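Local coordinates for DNA damage response protein Rtt109, putative (Neosartorya fumigata, PDB 5ZB9) that probably transfers acetyl groups from acetyl-CoA to histone lysines, acting as a histone H3K56 acetyltransferase, at residues A[71-76]-A[98-103]; A[93-98]-A[146-151]. All coordinates share one frame; numbering follows the deposited sequence.

Contact 1 of 2, residues A[71-76]-A[98-103]; sequences VIIFGI and GYLHLL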
loop_
_atom_site.group_PDB
_atom_site.type_symbol
_atom_site.label_atom_id
_atom_site.label_comp_id
_atom_site.label_asym_id
_atom_site.label_seq_id
_atom_site.Cartn_x
_atom_site.Cartn_y
_atom_site.Cartn_z
ATOM N N VAL A 71 12.617 20.940 6.663
ATOM C CA VAL A 71 11.878 20.127 7.625
ATOM C C VAL A 71 10.995 19.109 6.904
ATOM O O VAL A 71 10.233 19.441 5.991
ATOM C CB VAL A 71 11.031 20.991 8.596
ATOM C CG1 VAL A 71 9.961 21.791 7.868
ATOM C CG2 VAL A 71 10.423 20.116 9.677
ATOM N N ILE A 72 11.130 17.852 7.306
ATOM C CA ILE A 72 10.308 16.782 6.765
ATOM C C ILE A 72 8.835 17.014 7.090
ATOM O O ILE A 72 8.483 17.282 8.234
ATOM C CB ILE A 72 10.751 15.415 7.315
ATOM C CG1 ILE A 72 12.084 15.003 6.695
ATOM C CG2 ILE A 72 9.697 14.358 7.046
ATOM C CD1 ILE A 72 12.659 13.751 7.307
ATOM N N ILE A 73 7.975 16.909 6.085
ATOM C CA ILE A 73 6.545 17.079 6.312
ATOM C C ILE A 73 5.753 15.785 6.142
ATOM O O ILE A 73 4.611 15.690 6.590
ATOM C CB ILE A 73 5.947 18.131 5.369
ATOM C CG1 ILE A 73 6.123 17.693 3.915
ATOM C CG2 ILE A 73 6.579 19.484 5.624
ATOM C CD1 ILE A 73 5.200 18.396 2.957
ATOM N N PHE A 74 6.352 14.786 5.506
ATOM C CA PHE A 74 5.610 13.584 5.173
ATOM C C PHE A 74 6.540 12.421 4.902
ATOM O O PHE A 74 7.604 12.593 4.321
ATOM C CB PHE A 74 4.716 13.836 3.956
ATOM C CG PHE A 74 3.760 12.716 3.659
ATOM C CD1 PHE A 74 2.717 12.424 4.533
ATOM C CD2 PHE A 74 3.883 11.968 2.497
ATOM C CE1 PHE A 74 1.821 11.391 4.261
ATOM C CE2 PHE A 74 2.991 10.941 2.215
ATOM C CZ PHE A 74 1.958 10.651 3.100
ATOM N N GLY A 75 6.133 11.235 5.331
ATOM C CA GLY A 75 6.895 10.034 5.059
ATOM C C GLY A 75 5.970 8.898 4.667
ATOM O O GLY A 75 4.941 8.672 5.312
ATOM N N ILE A 76 6.319 8.182 3.606
ATOM C CA ILE A 76 5.501 7.050 3.202
ATOM C C ILE A 76 6.374 5.871 2.801
ATOM O O ILE A 76 7.285 6.006 1.974
ATOM C CB ILE A 76 4.529 7.433 2.052
ATOM C CG1 ILE A 76 3.750 6.216 1.578
ATOM C CG2 ILE A 76 5.260 8.109 0.888
ATOM C CD1 ILE A 76 2.622 6.571 0.651
ATOM N N GLY A 98 3.409 17.573 10.738
ATOM C CA GLY A 98 2.590 18.683 11.172
ATOM C C GLY A 98 3.226 20.023 10.872
ATOM O O GLY A 98 2.717 21.057 11.298
ATOM N N TYR A 99 4.334 20.011 10.131
ATOM C CA TYR A 99 5.073 21.245 9.851
ATOM C C TYR A 99 4.847 21.779 8.443
ATOM O O TYR A 99 5.505 22.726 8.020
ATOM C CB TYR A 99 6.567 21.027 10.110
ATOM C CG TYR A 99 6.814 20.743 11.565
ATOM C CD1 TYR A 99 6.700 21.754 12.516
ATOM C CD2 TYR A 99 7.101 19.458 12.003
ATOM C CE1 TYR A 99 6.897 21.497 13.858
ATOM C CE2 TYR A 99 7.297 19.192 13.345
ATOM C CZ TYR A 99 7.193 20.217 14.267
ATOM O OH TYR A 99 7.387 19.956 15.603
ATOM N N LEU A 100 3.894 21.185 7.734
ATOM C CA LEU A 100 3.559 21.626 6.387
ATOM C C LEU A 100 3.119 23.090 6.362
ATOM O O LEU A 100 3.283 23.774 5.349
ATOM C CB LEU A 100 2.466 20.736 5.798
ATOM C CG LEU A 100 1.916 21.109 4.421
ATOM C CD1 LEU A 100 3.038 21.192 3.395
ATOM C CD2 LEU A 100 0.846 20.117 3.989
ATOM N N HIS A 101 2.575 23.570 7.480
ATOM C CA HIS A 101 2.090 24.950 7.559
ATOM C C HIS A 101 3.215 25.985 7.410
ATOM O O HIS A 101 2.961 27.136 7.057
ATOM C CB HIS A 101 1.338 25.180 8.874
ATOM C CG HIS A 101 2.206 25.117 10.091
ATOM N ND1 HIS A 101 2.507 23.934 10.730
ATOM C CD2 HIS A 101 2.825 26.093 10.797
ATOM C CE1 HIS A 101 3.288 24.182 11.767
ATOM N NE2 HIS A 101 3.491 25.485 11.833
ATOM N N LEU A 102 4.455 25.568 7.656
ATOM C CA LEU A 102 5.607 26.453 7.494
ATOM C C LEU A 102 5.935 26.722 6.030
ATOM O O LEU A 102 6.909 27.413 5.718
ATOM C CB LEU A 102 6.834 25.865 8.183
ATOM C CG LEU A 102 6.676 25.604 9.678
ATOM C CD1 LEU A 102 7.937 24.952 10.223
ATOM C CD2 LEU A 102 6.366 26.902 10.401
ATOM N N LEU A 103 5.130 26.166 5.131
ATOM C CA LEU A 103 5.351 26.358 3.711
ATOM C C LEU A 103 4.606 27.586 3.236
ATOM O O LEU A 103 3.376 27.584 3.161
ATOM C CB LEU A 103 4.908 25.131 2.918
ATOM C CG LEU A 103 5.254 25.181 1.430
ATOM C CD1 LEU A 103 6.754 25.377 1.227
ATOM C CD2 LEU A 103 4.776 23.921 0.744
HETATM O O HOH W 1 3.306 17.924 7.897
#
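Val71 opens the contact by setting both of its methyl groups against Tyr99, whose side chain it crosses at about a right angle. Val71 CG2 lies 4.0 Å from Tyr99 CB and reaches the near rim of the ring obliquely, while Val71 CG1 is 4.4 Å from Leu102 CD1, a looser touch. With CG1 between the backbone N and the carbonyl carbon (chi1 63°), CG2 lies anti to N, and the fork of the valine straddles the tyrosine CB. The phenol points away from the strand, and its OH is hydrogen-bonded to the carbonyl oxygen of Phe436. Ala442 of helix 439-457 touches both Val71 and Tyr99.

At Ile73 the strand carries a classic beta bulge, in which Ile73 and Phe74 both face Val59 of the neighbouring strand. The two branches of Ile73 do different work. CG2 rests on backbone, 3.8 Å from Leu100 CA, whereas CD1, at the end of the longer branch, meets Leu100 CD1 at 3.6 Å, methyl to methyl. The carbonyl of Ile73 provides the polar link: water 1 donates to Ile73 O at 2.9 Å and accepts from Gly98 N at 2.9 Å. The same water takes a weak bond from Leu100 N, and thus ties the strand to the start of the loop.

Within the loop Leu102 N donates to Tyr99 O, which gives it a compact turn of its own. No direct hydrogen bond joins residues 71-76 to 98-103. Cohesion therefore comes from aliphatic groups, chiefly branched methyls, with one water joining Ile73 O to Gly98 N and, weakly, Leu100 N, an apolar seam that seats the loop following strand 86-96 against the bulged part of strand 71-82.

Contact 2 of 2, residues A[93-98]-A[146-151]; sequences KADSTG and YLFPGS
The end of strand 86-96 runs beside an irregular loop that finishes in a type II beta turn from Phe148 to Ser151, and the backbones come nearest at Thr97 and Ser151, whose CA atoms are 5.2 Å apart. Thr97 and Phe148 make a close side-chain contact near this end. Thr97 CG2 sits over one face of the phenyl ring, 3.6 Å from the Phe148 ring centroid and 18° off the normal, a CH-pi contact. Leu147 CB lies over the centre of the opposite face, so the ring is held between two aliphatic groups. At the ring's edge Asp95 O approaches Phe148 CE2 to 3.4 Å, near the plane. The Thr97 hydroxyl, set between backbone N and carbonyl carbon (chi1 54°), bonds instead to Ile72 O.

Asp95 adds an aliphatic touch, its CB 3.9 Å from Leu147 CB, while its carboxylate turns back on its own strand: Ser96 N donates to OD1 from 38° out of the carboxylate plane. Lys157 forms a salt bridge with that same OD1 and a hydrogen bond with Ser151 OG, linking aspartate and turn. Ser151 CB packs 3.5 Å from Thr97 O.

Toward the other end, Lys93 extends its chain across Tyr146. Its NZ stands 4.9 Å from the Tyr146 ring centroid over the face, a cation-pi contact, and also forms a salt bridge with Glu77. Tyr146 is poorly ordered, although its OH bonds to Asp261.

Ala94 and Ser96 turn their side chains away from this loop, and both bind CoA in another structure of this protein. The strand thus has one side packed on a loop and another serving the cofactor site of the acetyltransferase fold.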
loop_
_atom_site.group_PDB
_atom_site.type_symbol
_atom_site.label_atom_id
_atom_site.label_comp_id
_atom_site.label_asym_id
_atom_site.label_seq_id
_atom_site.Cartn_x
_atom_site.Cartn_y
_atom_site.Cartn_z
ATOM N N LYS A 93 3.540 2.252 5.783
ATOM C CA LYS A 93 3.645 3.405 6.678
ATOM C C LYS A 93 3.315 4.698 5.950
ATOM O O LYS A 93 3.665 4.876 4.781
ATOM C CB LYS A 93 5.062 3.510 7.273
ATOM C CG LYS A 93 5.462 2.381 8.205
ATOM C CD LYS A 93 6.979 2.323 8.412
ATOM C CE LYS A 93 7.362 1.064 9.182
ATOM N NZ LYS A 93 8.801 0.712 9.043
ATOM N N ALA A 94 2.659 5.612 6.650
ATOM C CA ALA A 94 2.391 6.937 6.111
ATOM C C ALA A 94 2.061 7.872 7.254
ATOM O O ALA A 94 1.053 7.698 7.929
ATOM C CB ALA A 94 1.259 6.902 5.105
ATOM N N ASP A 95 2.924 8.854 7.485
ATOM C CA ASP A 95 2.705 9.804 8.562
ATOM C C ASP A 95 3.118 11.194 8.129
ATOM O O ASP A 95 3.896 11.354 7.192
ATOM C CB ASP A 95 3.481 9.392 9.816
ATOM C CG ASP A 95 2.748 9.757 11.106
ATOM O OD1 ASP A 95 1.692 10.430 11.031
ATOM O OD2 ASP A 95 3.233 9.368 12.193
ATOM N N SER A 96 2.579 12.200 8.804
ATOM C CA SER A 96 3.004 13.577 8.597
ATOM C C SER A 96 3.658 14.058 9.875
ATOM O O SER A 96 3.593 13.380 10.894
ATOM C CB SER A 96 1.830 14.473 8.233
ATOM O OG SER A 96 0.920 14.531 9.313
ATOM N N THR A 97 4.289 15.222 9.825
ATOM C CA THR A 97 4.961 15.745 11.005
ATOM C C THR A 97 4.165 16.898 11.592
ATOM O O THR A 97 4.228 17.166 12.785
ATOM C CB THR A 97 6.384 16.208 10.684
ATOM O OG1 THR A 97 6.346 17.144 9.600
ATOM C CG2 THR A 97 7.242 15.028 10.295
ATOM N N GLY A 98 3.409 17.573 10.738
ATOM C CA GLY A 98 2.590 18.683 11.172
ATOM C C GLY A 98 3.226 20.023 10.872
ATOM O O GLY A 98 2.717 21.057 11.298
ATOM N N TYR A 146 4.934 4.480 13.223
ATOM C CA TYR A 146 6.323 4.512 13.674
ATOM C C TYR A 146 6.976 5.873 13.458
ATOM O O TYR A 146 7.625 6.423 14.351
ATOM C CB TYR A 146 7.160 3.464 12.926
ATOM C CG TYR A 146 6.783 2.017 13.158
ATOM C CD1 TYR A 146 7.594 1.187 13.923
ATOM C CD2 TYR A 146 5.636 1.472 12.589
ATOM C CE1 TYR A 146 7.266 -0.144 14.132
ATOM C CE2 TYR A 146 5.297 0.144 12.791
ATOM C CZ TYR A 146 6.116 -0.660 13.564
ATOM O OH TYR A 146 5.789 -1.981 13.773
ATOM N N LEU A 147 6.757 6.409 12.262
ATOM C CA LEU A 147 7.681 7.330 11.614
ATOM C C LEU A 147 8.211 8.491 12.434
ATOM O O LEU A 147 9.416 8.600 12.617
ATOM C CB LEU A 147 7.035 7.881 10.346
ATOM C CG LEU A 147 7.114 6.904 9.178
ATOM C CD1 LEU A 147 6.702 7.592 7.891
ATOM C CD2 LEU A 147 8.516 6.323 9.063
ATOM N N PHE A 148 7.338 9.364 12.909
ATOM C CA PHE A 148 7.812 10.630 13.468
ATOM C C PHE A 148 7.408 10.834 14.926
ATOM O O PHE A 148 6.365 11.417 15.215
ATOM C CB PHE A 148 7.306 11.789 12.610
ATOM C CG PHE A 148 7.621 11.634 11.154
ATOM C CD1 PHE A 148 8.939 11.556 10.724
ATOM C CD2 PHE A 148 6.604 11.562 10.212
ATOM C CE1 PHE A 148 9.243 11.412 9.382
ATOM C CE2 PHE A 148 6.902 11.426 8.866
ATOM C CZ PHE A 148 8.228 11.345 8.452
ATOM N N PRO A 149 8.251 10.359 15.853
ATOM C CA PRO A 149 7.920 10.439 17.278
ATOM C C PRO A 149 7.958 11.866 17.807
ATOM O O PRO A 149 8.842 12.660 17.471
ATOM C CB PRO A 149 9.006 9.580 17.936
ATOM C CG PRO A 149 9.508 8.703 16.832
ATOM C CD PRO A 149 9.488 9.594 15.633
ATOM N N GLY A 150 6.977 12.188 18.639
ATOM C CA GLY A 150 6.901 13.504 19.230
ATOM C C GLY A 150 6.112 14.466 18.369
ATOM O O GLY A 150 5.595 15.471 18.868
ATOM N N SER A 151 6.009 14.160 17.077
ATOM C CA SER A 151 5.237 14.994 16.167
ATOM C C SER A 151 3.774 15.031 16.604
ATOM O O SER A 151 3.032 15.946 16.240
ATOM C CB SER A 151 5.353 14.488 14.725
ATOM O OG SER A 151 4.799 13.191 14.586
#

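How the contacts relate
Contact 1 and contact 2 adjoin, their centres about 10 Å apart, and share Gly98, where strand 86-96 has given way to the loop. Strands 71-82 and 86-96 are antiparallel neighbours in one sheet. The two contacts meet directly at Gly75 N and Asp95 O, 2.9 Å apart in a probable hydrogen bond, while Gly75 O packs against Leu147 CD1. Both border the CoA site, to which no CoA is bound in this model: contact 2 holds Ala94 and Ser96 of it, and in contact 1 the side chain of Leu100 lies about 4 Å from that of Leu112. Contact 2 packs the end of the cofactor strand, and contact 1 packs the loop that leads on from it towards helix 111-127.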